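Local coordinates for protein farnesyltransferase, putative (Trypanosoma cruzi, PDB 3WCA) that probably catalyses the magnesium-dependent condensation of two farnesyl diphosphate molecules to squalene, with NADPH or NADH as reductant, in sterol biosynthesis, at residues 26-31 against 118-123; 87-92 against 131-136; 206-211 against 302-307; 245-250 against 294-299. The protein carries 1 engineered substitution. All coordinates share one frame; numbering follows the deposited sequence.

The four contacts form two pairs in an all-helical fold. Contacts 1 and 2 lie on one side of the chain's centre, with their own centres about 15 Å apart. They touch through Tyr121 and Thr118. Helix 115-122 of contact 1 is followed in the chain by helix 126-147 of contact 2, and their segments alternate. Contacts 3 and 4, centres about 11 Å apart, meet through Ile206, Leu250, Val294 and Val305. Contact 4 falls within the chain span that contact 3 brackets. The pairs are in series along the chain, centres about 32 to 44 Å apart. The Arg207 side chain of contact 3 lies about 4 Å from the bound thiodiphosphate, that of Val294 in contact 4 about 12 Å.

Contact 1: 26-31 against 118-123; sequences EDLRFC and TRAYSR
Asp27 meets two arginines of residues 118-123, Arg119 and Arg123. Its OD2 accepts a hydrogen bond from Arg123 NH2 at 2.6 Å, and the pair is a salt bridge. The oxygen offers its anti lone pair. It lies close to the guanidinium plane, and the N-H...O angle is 148°. Arg119 CD lies 3.4 Å from both OD1 and OD2 of Asp27, and the two side chains cross at about a right angle. The Arg119 NE to Asp27 OD1 distance of 4.0 Å makes a long ion pair. No N-H of Arg119 points at that oxygen. The three residues form one salt-bridge network, in which two positive groups would be expected to favour a charged Asp27. This network joins helix 26-38 to the C-terminal end of helix 115-122 in the all-helical fold of the squalene and phytoene synthase family. The axes of the short segments 26-31 and 118-122 pass 8.8 Å apart, at 120° between their directions. Beside the charges, Ala120 CB packs against Leu28 CD2 at 4.0 Å and Cys31 SG at 4.1 Å. Arg123 reaches Asp27 because its chain bends at chi3 (-80°). The bend places Arg119 O and Ala120 CA over one guanidinium face, near its rim. Ser122 OG bonds to Arg119 O, at 2.6 Å. Behind the apolar patch, Ile59 of helix 51-72 touches both Cys31 and Ala120.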
loop_
_atom_site.group_PDB
_atom_site.type_symbol
_atom_site.label_atom_id
_atom_site.label_comp_id
_atom_site.label_asym_id
_atom_site.label_seq_id
_atom_site.Cartn_x
_atom_site.Cartn_y
_atom_site.Cartn_z
ATOM N N GLU A 26 -26.606 -4.840 -10.376
ATOM C CA GLU A 26 -26.215 -3.476 -10.718
ATOM C C GLU A 26 -25.317 -2.885 -9.635
ATOM O O GLU A 26 -24.464 -2.040 -9.917
ATOM C CB GLU A 26 -27.456 -2.592 -10.900
ATOM C CG GLU A 26 -27.165 -1.087 -10.893
ATOM C CD GLU A 26 -28.398 -0.236 -11.177
ATOM O OE1 GLU A 26 -29.464 -0.498 -10.575
ATOM O OE2 GLU A 26 -28.296 0.706 -11.996
ATOM N N ASP A 27 -25.513 -3.333 -8.398
ATOM C CA ASP A 27 -24.716 -2.843 -7.282
ATOM C C ASP A 27 -23.255 -3.239 -7.469
ATOM O O ASP A 27 -22.361 -2.405 -7.336
ATOM C CB ASP A 27 -25.245 -3.394 -5.953
ATOM C CG ASP A 27 -26.671 -2.958 -5.666
ATOM O OD1 ASP A 27 -26.957 -1.744 -5.764
ATOM O OD2 ASP A 27 -27.505 -3.829 -5.337
ATOM N N LEU A 28 -23.015 -4.511 -7.775
ATOM C CA LEU A 28 -21.655 -4.979 -7.998
ATOM C C LEU A 28 -21.036 -4.237 -9.174
ATOM O O LEU A 28 -19.877 -3.837 -9.119
ATOM C CB LEU A 28 -21.628 -6.484 -8.269
ATOM C CG LEU A 28 -21.497 -7.381 -7.040
ATOM C CD1 LEU A 28 -21.351 -8.834 -7.476
ATOM C CD2 LEU A 28 -20.283 -6.954 -6.227
ATOM N N ARG A 29 -21.812 -4.039 -10.233
ATOM C CA ARG A 29 -21.297 -3.340 -11.405
ATOM C C ARG A 29 -20.835 -1.928 -11.069
ATOM O O ARG A 29 -19.795 -1.478 -11.554
ATOM C CB ARG A 29 -22.350 -3.307 -12.518
ATOM C CG ARG A 29 -22.498 -4.648 -13.237
ATOM C CD ARG A 29 -23.533 -4.586 -14.358
ATOM N NE ARG A 29 -23.606 -5.850 -15.090
ATOM C CZ ARG A 29 -22.693 -6.269 -15.964
ATOM N NH1 ARG A 29 -21.627 -5.523 -16.233
ATOM N NH2 ARG A 29 -22.838 -7.444 -16.560
ATOM N N PHE A 30 -21.604 -1.228 -10.240
ATOM C CA PHE A 30 -21.233 0.119 -9.845
ATOM C C PHE A 30 -19.918 0.023 -9.084
ATOM O O PHE A 30 -18.987 0.799 -9.314
ATOM C CB PHE A 30 -22.292 0.727 -8.930
ATOM C CG PHE A 30 -21.847 2.002 -8.263
ATOM C CD1 PHE A 30 -22.014 3.229 -8.895
ATOM C CD2 PHE A 30 -21.219 1.967 -7.020
ATOM C CE1 PHE A 30 -21.563 4.400 -8.299
ATOM C CE2 PHE A 30 -20.762 3.132 -6.416
ATOM C CZ PHE A 30 -20.932 4.348 -7.051
ATOM N N CYS A 31 -19.857 -0.931 -8.161
ATOM C CA CYS A 31 -18.659 -1.143 -7.360
ATOM C C CYS A 31 -17.419 -1.265 -8.240
ATOM O O CYS A 31 -16.430 -0.562 -8.037
ATOM C CB CYS A 31 -18.814 -2.402 -6.507
ATOM S SG CYS A 31 -19.882 -2.200 -5.063
ATOM N N THR A 118 -22.874 -1.104 0.265
ATOM C CA THR A 118 -23.468 -1.802 1.400
ATOM C C THR A 118 -24.410 -2.902 0.929
ATOM O O THR A 118 -24.489 -3.962 1.552
ATOM C CB THR A 118 -24.219 -0.839 2.324
ATOM O OG1 THR A 118 -25.204 -0.124 1.571
ATOM C CG2 THR A 118 -23.246 0.143 2.958
ATOM N N ARG A 119 -25.121 -2.664 -0.169
ATOM C CA ARG A 119 -26.026 -3.693 -0.687
ATOM C C ARG A 119 -25.196 -4.898 -1.096
ATOM O O ARG A 119 -25.451 -6.018 -0.664
ATOM C CB ARG A 119 -26.797 -3.202 -1.911
ATOM C CG ARG A 119 -27.711 -2.031 -1.669
ATOM C CD ARG A 119 -28.680 -1.906 -2.825
ATOM N NE ARG A 119 -29.372 -0.625 -2.831
ATOM C CZ ARG A 119 -30.567 -0.434 -3.379
ATOM N NH1 ARG A 119 -31.205 -1.447 -3.960
ATOM N NH2 ARG A 119 -31.120 0.770 -3.356
ATOM N N ALA A 120 -24.205 -4.651 -1.947
ATOM C CA ALA A 120 -23.317 -5.705 -2.418
ATOM C C ALA A 120 -22.721 -6.412 -1.210
ATOM O O ALA A 120 -22.554 -7.632 -1.200
ATOM C CB ALA A 120 -22.211 -5.103 -3.266
ATOM N N TYR A 121 -22.408 -5.628 -0.186
ATOM C CA TYR A 121 -21.830 -6.157 1.041
ATOM C C TYR A 121 -22.771 -7.165 1.699
ATOM O O TYR A 121 -22.343 -8.244 2.112
ATOM C CB TYR A 121 -21.560 -5.007 2.013
ATOM C CG TYR A 121 -21.055 -5.428 3.374
ATOM C CD1 TYR A 121 -19.688 -5.558 3.624
ATOM C CD2 TYR A 121 -21.945 -5.679 4.420
ATOM C CE1 TYR A 121 -19.219 -5.924 4.888
ATOM C CE2 TYR A 121 -21.489 -6.047 5.684
ATOM C CZ TYR A 121 -20.127 -6.165 5.912
ATOM O OH TYR A 121 -19.669 -6.522 7.158
ATOM N N SER A 122 -24.051 -6.808 1.788
ATOM C CA SER A 122 -25.046 -7.671 2.420
ATOM C C SER A 122 -25.233 -9.006 1.709
ATOM O O SER A 122 -25.776 -9.947 2.288
ATOM C CB SER A 122 -26.400 -6.956 2.512
ATOM O OG SER A 122 -26.987 -6.803 1.233
ATOM N N ARG A 123 -24.788 -9.093 0.459
ATOM C CA ARG A 123 -24.915 -10.335 -0.291
ATOM C C ARG A 123 -23.643 -11.176 -0.252
ATOM O O ARG A 123 -23.515 -12.153 -0.990
ATOM C CB ARG A 123 -25.321 -10.048 -1.743
ATOM C CG ARG A 123 -26.772 -9.580 -1.881
ATOM C CD ARG A 123 -27.272 -9.609 -3.329
ATOM N NE ARG A 123 -26.833 -8.460 -4.121
ATOM C CZ ARG A 123 -27.292 -7.219 -3.972
ATOM N NH1 ARG A 123 -28.212 -6.951 -3.056
ATOM N NH2 ARG A 123 -26.838 -6.246 -4.748
#

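Contact 2: 87-92 against 131-136; sequences KFHEHL and VISGIC
His89 lies against Ser133 and Cys136, where the loop of residues 87-92 packs on helix 126-147 of this all-helical synthase fold. Residues 88-92 have helical backbone angles but lack the regular bonds of a helix. From the root of His89 outward, CB comes first. His89 CB sits 3.7 Å from Ser133 O and 3.8 Å from Cys136 SG. At chi1 75° the ring leaves CB between the backbone N and the carbonyl carbon, and its rim turns to the serine. His89 CD2 then meets Ser133 OG at 3.9 Å, with the oxygen in the ring plane at the edge. One ring face is covered near its rim by CG of Glu90, the next residue. Three residues on, Leu92 CD2 rests on the same serine, 3.7 Å from Ser133 CA and also near its OG. The contact has no hydrogen bond across it and rests on packing. Behind this surface, Val63 of helix 51-72 touches both Leu92 and Cys136, while Tyr121 of helix 115-122 touches Leu92 and Ser133. Phe88 also packs on helix 51-72, at Ala66 and Leu67, and its side chain is about 9 Å from that of the magnesium ligand Asp68. Cys136 SG makes a sulfur-aromatic contact with the Phe88 ring. Cys136 SG stands at the ring edge, 81° off the normal, and its nearest ring atom is Phe88 CD2 at 4.1 Å.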
loop_
_atom_site.group_PDB
_atom_site.type_symbol
_atom_site.label_atom_id
_atom_site.label_comp_id
_atom_site.label_asym_id
_atom_site.label_seq_id
_atom_site.Cartn_x
_atom_site.Cartn_y
_atom_site.Cartn_z
ATOM N N LYS A 87 -17.346 4.916 13.603
ATOM C CA LYS A 87 -18.562 4.147 13.390
ATOM C C LYS A 87 -18.811 3.890 11.910
ATOM O O LYS A 87 -19.924 3.563 11.500
ATOM C CB LYS A 87 -19.769 4.854 14.027
ATOM C CG LYS A 87 -19.962 6.314 13.636
ATOM C CD LYS A 87 -21.284 6.840 14.198
ATOM C CE LYS A 87 -21.613 8.237 13.686
ATOM N NZ LYS A 87 -20.810 9.298 14.346
ATOM N N PHE A 88 -17.763 4.017 11.107
ATOM C CA PHE A 88 -17.907 3.795 9.686
ATOM C C PHE A 88 -18.291 2.355 9.429
ATOM O O PHE A 88 -19.148 2.083 8.599
ATOM C CB PHE A 88 -16.612 4.104 8.949
ATOM C CG PHE A 88 -16.823 4.502 7.522
ATOM C CD1 PHE A 88 -17.199 5.806 7.205
ATOM C CD2 PHE A 88 -16.657 3.578 6.496
ATOM C CE1 PHE A 88 -17.405 6.184 5.879
ATOM C CE2 PHE A 88 -16.859 3.946 5.169
ATOM C CZ PHE A 88 -17.234 5.255 4.860
ATOM N N HIS A 89 -17.661 1.436 10.148
ATOM C CA HIS A 89 -17.948 0.016 9.981
ATOM C C HIS A 89 -19.405 -0.331 10.296
ATOM O O HIS A 89 -19.948 -1.289 9.749
ATOM C CB HIS A 89 -17.022 -0.824 10.863
ATOM C CG HIS A 89 -17.381 -0.804 12.317
ATOM N ND1 HIS A 89 -17.404 0.355 13.064
ATOM C CD2 HIS A 89 -17.725 -1.804 13.163
ATOM C CE1 HIS A 89 -17.747 0.068 14.308
ATOM N NE2 HIS A 89 -17.946 -1.236 14.394
ATOM N N GLU A 90 -20.039 0.444 11.173
ATOM C CA GLU A 90 -21.431 0.177 11.526
ATOM C C GLU A 90 -22.367 0.401 10.345
ATOM O O GLU A 90 -23.392 -0.267 10.230
ATOM C CB GLU A 90 -21.862 1.048 12.718
ATOM C CG GLU A 90 -21.150 0.665 14.017
ATOM C CD GLU A 90 -21.503 1.555 15.199
ATOM O OE1 GLU A 90 -20.842 1.421 16.256
ATOM O OE2 GLU A 90 -22.435 2.380 15.075
ATOM N N HIS A 91 -22.006 1.322 9.457
ATOM C CA HIS A 91 -22.833 1.620 8.294
ATOM C C HIS A 91 -22.896 0.479 7.276
ATOM O O HIS A 91 -23.760 0.470 6.398
ATOM C CB HIS A 91 -22.330 2.887 7.610
ATOM C CG HIS A 91 -22.188 4.052 8.538
ATOM N ND1 HIS A 91 -23.138 4.366 9.485
ATOM C CD2 HIS A 91 -21.215 4.985 8.656
ATOM C CE1 HIS A 91 -22.756 5.443 10.147
ATOM N NE2 HIS A 91 -21.594 5.839 9.663
ATOM N N LEU A 92 -21.982 -0.475 7.388
ATOM C CA LEU A 92 -21.957 -1.614 6.474
ATOM C C LEU A 92 -23.285 -2.372 6.459
ATOM O O LEU A 92 -23.629 -3.020 5.468
ATOM C CB LEU A 92 -20.824 -2.574 6.863
ATOM C CG LEU A 92 -19.472 -2.474 6.147
ATOM C CD1 LEU A 92 -19.301 -1.113 5.472
ATOM C CD2 LEU A 92 -18.369 -2.732 7.157
ATOM N N VAL A 131 -14.601 -10.089 8.207
ATOM C CA VAL A 131 -13.212 -9.705 8.009
ATOM C C VAL A 131 -13.194 -8.223 7.638
ATOM O O VAL A 131 -12.469 -7.419 8.238
ATOM C CB VAL A 131 -12.571 -10.554 6.888
ATOM C CG1 VAL A 131 -11.220 -9.983 6.486
ATOM C CG2 VAL A 131 -12.410 -11.994 7.376
ATOM N N ILE A 132 -14.034 -7.874 6.670
ATOM C CA ILE A 132 -14.154 -6.514 6.165
ATOM C C ILE A 132 -14.582 -5.523 7.245
ATOM O O ILE A 132 -13.994 -4.448 7.392
ATOM C CB ILE A 132 -15.166 -6.471 4.991
ATOM C CG1 ILE A 132 -14.671 -7.397 3.863
ATOM C CG2 ILE A 132 -15.356 -5.030 4.500
ATOM C CD1 ILE A 132 -15.534 -7.380 2.599
ATOM N N SER A 133 -15.608 -5.886 8.004
ATOM C CA SER A 133 -16.102 -5.012 9.061
ATOM C C SER A 133 -15.025 -4.852 10.123
ATOM O O SER A 133 -14.823 -3.760 10.665
ATOM C CB SER A 133 -17.367 -5.614 9.683
ATOM O OG SER A 133 -18.023 -4.667 10.497
ATOM N N GLY A 134 -14.320 -5.946 10.395
ATOM C CA GLY A 134 -13.275 -5.934 11.407
ATOM C C GLY A 134 -12.070 -5.083 11.055
ATOM O O GLY A 134 -11.521 -4.380 11.915
ATOM N N ILE A 135 -11.640 -5.158 9.796
ATOM C CA ILE A 135 -10.491 -4.385 9.344
ATOM C C ILE A 135 -10.888 -2.923 9.214
ATOM O O ILE A 135 -10.115 -2.036 9.551
ATOM C CB ILE A 135 -9.957 -4.896 7.975
ATOM C CG1 ILE A 135 -9.516 -6.359 8.099
ATOM C CG2 ILE A 135 -8.778 -4.047 7.520
ATOM C CD1 ILE A 135 -8.438 -6.591 9.129
ATOM N N CYS A 136 -12.100 -2.681 8.727
ATOM C CA CYS A 136 -12.614 -1.318 8.552
ATOM C C CYS A 136 -12.552 -0.501 9.845
ATOM O O CYS A 136 -12.093 0.641 9.854
ATOM C CB CYS A 136 -14.057 -1.362 8.066
ATOM S SG CYS A 136 -14.791 0.259 7.946
#

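Contact 3: 206-211 against 302-307; sequences IRDFYE and HTKVKT
The junction between helix 191-207 and helix 209-213 meets the loop of residues 302-307 here, beside the active site. The side chain of Arg207 lies about 4 Å from the bound farnesyl thiodiphosphate. A CH-pi contact joins Tyr210 to His302, whose CA stands 3.6 Å above the ring centre. Arg207 CD packs on Lys304 CG and, at 3.5 Å, on Val305 O. The arginine bends at chi3 (56°) and grips its neighbour Asp208 side-on. Arg207 NE bonds to Asp208 OD1 at 2.7 Å, and Arg207 NH2 bonds to Asp208 OD2 at 2.9 Å, nearly straight at 177°. These two hydrogen bonds fix the rotation of the guanidinium. Arg207 NH1 lies 3.8 Å from Lys306 NZ; Asp208 and the nearby thiodiphosphate probably offset the positive charge. A water links the two backbones. It donates to Arg207 O and to Thr303 O, and accepts from Val305 N at 2.8 Å.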
loop_
_atom_site.group_PDB
_atom_site.type_symbol
_atom_site.label_atom_id
_atom_site.label_comp_id
_atom_site.label_asym_id
_atom_site.label_seq_id
_atom_site.Cartn_x
_atom_site.Cartn_y
_atom_site.Cartn_z
ATOM N N ILE A 206 7.655 6.910 -0.446
ATOM C CA ILE A 206 8.953 7.357 -0.918
ATOM C C ILE A 206 8.828 8.007 -2.298
ATOM O O ILE A 206 9.341 9.111 -2.519
ATOM C CB ILE A 206 9.948 6.185 -1.018
ATOM C CG1 ILE A 206 10.292 5.674 0.379
ATOM C CG2 ILE A 206 11.203 6.624 -1.759
ATOM C CD1 ILE A 206 11.186 4.442 0.386
ATOM N N ARG A 207 8.145 7.324 -3.217
ATOM C CA ARG A 207 7.965 7.822 -4.582
ATOM C C ARG A 207 7.176 9.122 -4.654
ATOM O O ARG A 207 7.488 9.986 -5.476
ATOM C CB ARG A 207 7.239 6.781 -5.465
ATOM C CG ARG A 207 6.964 7.267 -6.920
ATOM C CD ARG A 207 5.750 6.560 -7.576
ATOM N NE ARG A 207 4.533 6.721 -6.778
ATOM C CZ ARG A 207 3.470 5.918 -6.851
ATOM N NH1 ARG A 207 3.473 4.893 -7.702
ATOM N NH2 ARG A 207 2.417 6.112 -6.050
ATOM N N ASP A 208 6.158 9.256 -3.807
ATOM C CA ASP A 208 5.297 10.439 -3.830
ATOM C C ASP A 208 5.707 11.613 -2.944
ATOM O O ASP A 208 4.911 12.521 -2.722
ATOM C CB ASP A 208 3.851 10.044 -3.486
ATOM C CG ASP A 208 3.271 9.022 -4.458
ATOM O OD1 ASP A 208 3.729 8.977 -5.617
ATOM O OD2 ASP A 208 2.347 8.271 -4.063
ATOM N N PHE A 209 6.940 11.609 -2.447
ATOM C CA PHE A 209 7.402 12.700 -1.591
ATOM C C PHE A 209 7.098 14.104 -2.113
ATOM O O PHE A 209 6.451 14.894 -1.430
ATOM C CB PHE A 209 8.909 12.601 -1.350
ATOM C CG PHE A 209 9.472 13.766 -0.568
ATOM C CD1 PHE A 209 9.394 13.798 0.817
ATOM C CD2 PHE A 209 10.046 14.850 -1.228
ATOM C CE1 PHE A 209 9.878 14.885 1.531
ATOM C CE2 PHE A 209 10.533 15.946 -0.511
ATOM C CZ PHE A 209 10.447 15.959 0.865
ATOM N N TYR A 210 7.580 14.424 -3.312
ATOM C CA TYR A 210 7.378 15.758 -3.873
ATOM C C TYR A 210 5.912 16.132 -4.020
ATOM O O TYR A 210 5.486 17.205 -3.596
ATOM C CB TYR A 210 8.054 15.879 -5.235
ATOM C CG TYR A 210 8.067 17.294 -5.782
ATOM C CD1 TYR A 210 8.780 18.305 -5.138
ATOM C CD2 TYR A 210 7.377 17.619 -6.950
ATOM C CE1 TYR A 210 8.809 19.604 -5.643
ATOM C CE2 TYR A 210 7.399 18.916 -7.464
ATOM C CZ TYR A 210 8.118 19.900 -6.805
ATOM O OH TYR A 210 8.153 21.177 -7.320
ATOM N N GLU A 211 5.153 15.246 -4.648
ATOM C CA GLU A 211 3.731 15.461 -4.856
ATOM C C GLU A 211 3.027 15.687 -3.522
ATOM O O GLU A 211 2.151 16.538 -3.411
ATOM C CB GLU A 211 3.133 14.240 -5.556
ATOM C CG GLU A 211 1.633 14.288 -5.765
ATOM C CD GLU A 211 1.114 12.998 -6.363
ATOM O OE1 GLU A 211 1.670 12.560 -7.394
ATOM O OE2 GLU A 211 0.157 12.423 -5.804
ATOM N N HIS A 302 11.444 16.354 -7.547
ATOM C CA HIS A 302 10.788 17.332 -8.402
ATOM C C HIS A 302 9.798 16.704 -9.399
ATOM O O HIS A 302 9.225 17.400 -10.233
ATOM C CB HIS A 302 11.823 18.193 -9.138
ATOM C CG HIS A 302 12.635 17.444 -10.148
ATOM N ND1 HIS A 302 12.074 16.838 -11.252
ATOM C CD2 HIS A 302 13.970 17.238 -10.243
ATOM C CE1 HIS A 302 13.029 16.294 -11.985
ATOM N NE2 HIS A 302 14.189 16.523 -11.395
ATOM N N THR A 303 9.585 15.395 -9.303
ATOM C CA THR A 303 8.641 14.723 -10.189
ATOM C C THR A 303 8.373 13.289 -9.753
ATOM O O THR A 303 9.074 12.758 -8.889
ATOM C CB THR A 303 9.155 14.673 -11.629
ATOM O OG1 THR A 303 8.078 14.301 -12.501
ATOM C CG2 THR A 303 10.255 13.647 -11.754
ATOM N N LYS A 304 7.367 12.657 -10.358
ATOM C CA LYS A 304 7.049 11.274 -10.026
ATOM C C LYS A 304 7.829 10.322 -10.910
ATOM O O LYS A 304 7.705 10.355 -12.130
ATOM C CB LYS A 304 5.565 10.963 -10.208
ATOM C CG LYS A 304 5.233 9.545 -9.737
ATOM C CD LYS A 304 3.944 9.002 -10.297
ATOM C CE LYS A 304 2.735 9.725 -9.763
ATOM N NZ LYS A 304 1.501 9.058 -10.273
ATOM N N VAL A 305 8.627 9.466 -10.290
ATOM C CA VAL A 305 9.413 8.491 -11.027
ATOM C C VAL A 305 8.545 7.239 -11.220
ATOM O O VAL A 305 8.013 6.680 -10.256
ATOM C CB VAL A 305 10.707 8.168 -10.255
ATOM C CG1 VAL A 305 11.466 7.043 -10.930
ATOM C CG2 VAL A 305 11.582 9.430 -10.185
ATOM N N LYS A 306 8.390 6.824 -12.477
ATOM C CA LYS A 306 7.565 5.669 -12.830
ATOM C C LYS A 306 8.237 4.700 -13.789
ATOM O O LYS A 306 9.078 5.090 -14.591
ATOM C CB LYS A 306 6.258 6.133 -13.481
ATOM C CG LYS A 306 5.159 6.505 -12.500
ATOM C CD LYS A 306 3.782 6.299 -13.129
ATOM C CE LYS A 306 2.768 5.814 -12.086
ATOM N NZ LYS A 306 3.194 4.516 -11.456
ATOM N N THR A 307 7.845 3.432 -13.708
ATOM C CA THR A 307 8.388 2.415 -14.593
ATOM C C THR A 307 7.747 2.628 -15.958
ATOM O O THR A 307 6.779 3.368 -16.097
ATOM C CB THR A 307 8.033 0.995 -14.110
ATOM O OG1 THR A 307 6.617 0.795 -14.214
ATOM C CG2 THR A 307 8.457 0.809 -12.654
HETATM O O HOH W 1 9.354 10.088 -7.669
#

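Contact 4: 245-250 against 294-299; sequences KAVECL and VFNNKD
Apolar contact comes first: Val247 and Leu250, one turn apart on helix 243-258, both face residues 294-299. Val247 CG2 rests on Lys298 CB at 3.6 Å. The lysine chain then leads off, and its NZ forms a salt bridge with Glu243.

Carbon-to-oxygen packing is closer. Leu250 CD2 touches two backbone carbonyl oxygens of the turn, 3.2 Å from Val294 O and 3.3 Å from Asn297 O. With CG anti to the backbone N (chi1 159°), the leucine reaches into a type II beta turn spanning Val294 to Asn297. The turn ends helix 274-294, and Asn297 N closes it on Val294 O at 3.1 Å. Val247 CG1 touches Asn296 OD1 at 3.3 Å.

The hydrogen bonds run within the turn region or to its surroundings. Asn296 OD1 accepts from Asn251 of the same helix as Val247, and Asn296 ND2 donates to Arg339 O. Asn297 OD1 accepts from Asp299 N at 2.9 Å, an Asx turn, with the donor above the amide plane.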
loop_
_atom_site.group_PDB
_atom_site.type_symbol
_atom_site.label_atom_id
_atom_site.label_comp_id
_atom_site.label_asym_id
_atom_site.label_seq_id
_atom_site.Cartn_x
_atom_site.Cartn_y
_atom_site.Cartn_z
ATOM N N LYS A 245 21.881 16.153 0.563
ATOM C CA LYS A 245 21.219 15.676 1.770
ATOM C C LYS A 245 19.877 15.038 1.443
ATOM O O LYS A 245 19.470 14.085 2.091
ATOM C CB LYS A 245 21.008 16.824 2.765
ATOM C CG LYS A 245 22.268 17.262 3.515
ATOM C CD LYS A 245 22.878 16.101 4.294
ATOM C CE LYS A 245 23.987 16.560 5.230
ATOM N NZ LYS A 245 23.459 17.422 6.331
ATOM N N ALA A 246 19.183 15.564 0.442
ATOM C CA ALA A 246 17.885 14.995 0.081
ATOM C C ALA A 246 18.101 13.548 -0.381
ATOM O O ALA A 246 17.422 12.627 0.083
ATOM C CB ALA A 246 17.222 15.829 -1.026
ATOM N N VAL A 247 19.075 13.358 -1.267
ATOM C CA VAL A 247 19.386 12.035 -1.787
ATOM C C VAL A 247 19.834 11.059 -0.704
ATOM O O VAL A 247 19.439 9.896 -0.736
ATOM C CB VAL A 247 20.441 12.128 -2.913
ATOM C CG1 VAL A 247 21.041 10.763 -3.217
ATOM C CG2 VAL A 247 19.777 12.668 -4.158
ATOM N N GLU A 248 20.639 11.519 0.255
ATOM C CA GLU A 248 21.098 10.643 1.333
ATOM C C GLU A 248 19.921 10.219 2.207
ATOM O O GLU A 248 19.881 9.101 2.718
ATOM C CB GLU A 248 22.151 11.348 2.203
ATOM C CG GLU A 248 23.503 11.549 1.511
ATOM C CD GLU A 248 24.565 12.188 2.410
ATOM O OE1 GLU A 248 25.713 12.332 1.932
ATOM O OE2 GLU A 248 24.264 12.545 3.573
ATOM N N CYS A 249 18.972 11.124 2.394
ATOM C CA CYS A 249 17.805 10.815 3.203
ATOM C C CYS A 249 16.895 9.880 2.386
ATOM O O CYS A 249 16.348 8.919 2.916
ATOM C CB CYS A 249 17.070 12.098 3.574
ATOM S SG CYS A 249 15.576 11.801 4.522
ATOM N N LEU A 250 16.741 10.175 1.096
ATOM C CA LEU A 250 15.952 9.335 0.199
ATOM C C LEU A 250 16.521 7.923 0.275
ATOM O O LEU A 250 15.771 6.944 0.379
ATOM C CB LEU A 250 16.050 9.836 -1.243
ATOM C CG LEU A 250 15.724 8.833 -2.370
ATOM C CD1 LEU A 250 14.299 8.320 -2.201
ATOM C CD2 LEU A 250 15.883 9.508 -3.745
ATOM N N VAL A 294 13.669 4.693 -7.775
ATOM C CA VAL A 294 13.763 5.888 -6.952
ATOM C C VAL A 294 15.046 5.947 -6.150
ATOM O O VAL A 294 15.468 7.022 -5.739
ATOM C CB VAL A 294 12.585 6.036 -5.949
ATOM C CG1 VAL A 294 11.265 6.069 -6.692
ATOM C CG2 VAL A 294 12.630 4.918 -4.921
ATOM N N PHE A 295 15.657 4.798 -5.917
ATOM C CA PHE A 295 16.877 4.760 -5.141
ATOM C C PHE A 295 17.989 5.618 -5.746
ATOM O O PHE A 295 18.276 5.519 -6.929
ATOM C CB PHE A 295 17.369 3.320 -5.005
ATOM C CG PHE A 295 18.671 3.195 -4.263
ATOM C CD1 PHE A 295 18.784 3.637 -2.949
ATOM C CD2 PHE A 295 19.788 2.636 -4.880
ATOM C CE1 PHE A 295 19.998 3.524 -2.255
ATOM C CE2 PHE A 295 21.004 2.517 -4.203
ATOM C CZ PHE A 295 21.111 2.963 -2.883
ATOM N N ASN A 296 18.607 6.453 -4.914
ATOM C CA ASN A 296 19.712 7.301 -5.336
ATOM C C ASN A 296 19.339 8.134 -6.559
ATOM O O ASN A 296 20.201 8.477 -7.358
ATOM C CB ASN A 296 20.931 6.416 -5.642
ATOM C CG ASN A 296 22.261 7.138 -5.437
ATOM O OD1 ASN A 296 22.374 8.026 -4.608
ATOM N ND2 ASN A 296 23.276 6.735 -6.186
ATOM N N ASN A 297 18.056 8.470 -6.688
ATOM C CA ASN A 297 17.568 9.246 -7.831
ATOM C C ASN A 297 17.085 10.611 -7.382
ATOM O O ASN A 297 16.025 10.721 -6.774
ATOM C CB ASN A 297 16.411 8.502 -8.516
ATOM C CG ASN A 297 15.950 9.181 -9.802
ATOM O OD1 ASN A 297 16.359 10.303 -10.113
ATOM N ND2 ASN A 297 15.085 8.498 -10.555
ATOM N N LYS A 298 17.835 11.661 -7.699
ATOM C CA LYS A 298 17.432 12.988 -7.256
ATOM C C LYS A 298 16.194 13.555 -7.956
ATOM O O LYS A 298 15.646 14.575 -7.535
ATOM C CB LYS A 298 18.624 13.963 -7.346
ATOM C CG LYS A 298 18.655 14.874 -8.539
ATOM C CD LYS A 298 19.202 14.188 -9.764
ATOM C CE LYS A 298 19.426 15.209 -10.867
ATOM N NZ LYS A 298 20.366 16.274 -10.429
ATOM N N ASP A 299 15.739 12.881 -9.004
ATOM C CA ASP A 299 14.554 13.322 -9.735
ATOM C C ASP A 299 13.331 13.176 -8.849
ATOM O O ASP A 299 12.314 13.827 -9.060
ATOM C CB ASP A 299 14.351 12.493 -11.009
ATOM C CG ASP A 299 15.378 12.805 -12.087
ATOM O OD1 ASP A 299 15.936 13.918 -12.060
ATOM O OD2 ASP A 299 15.610 11.947 -12.972
#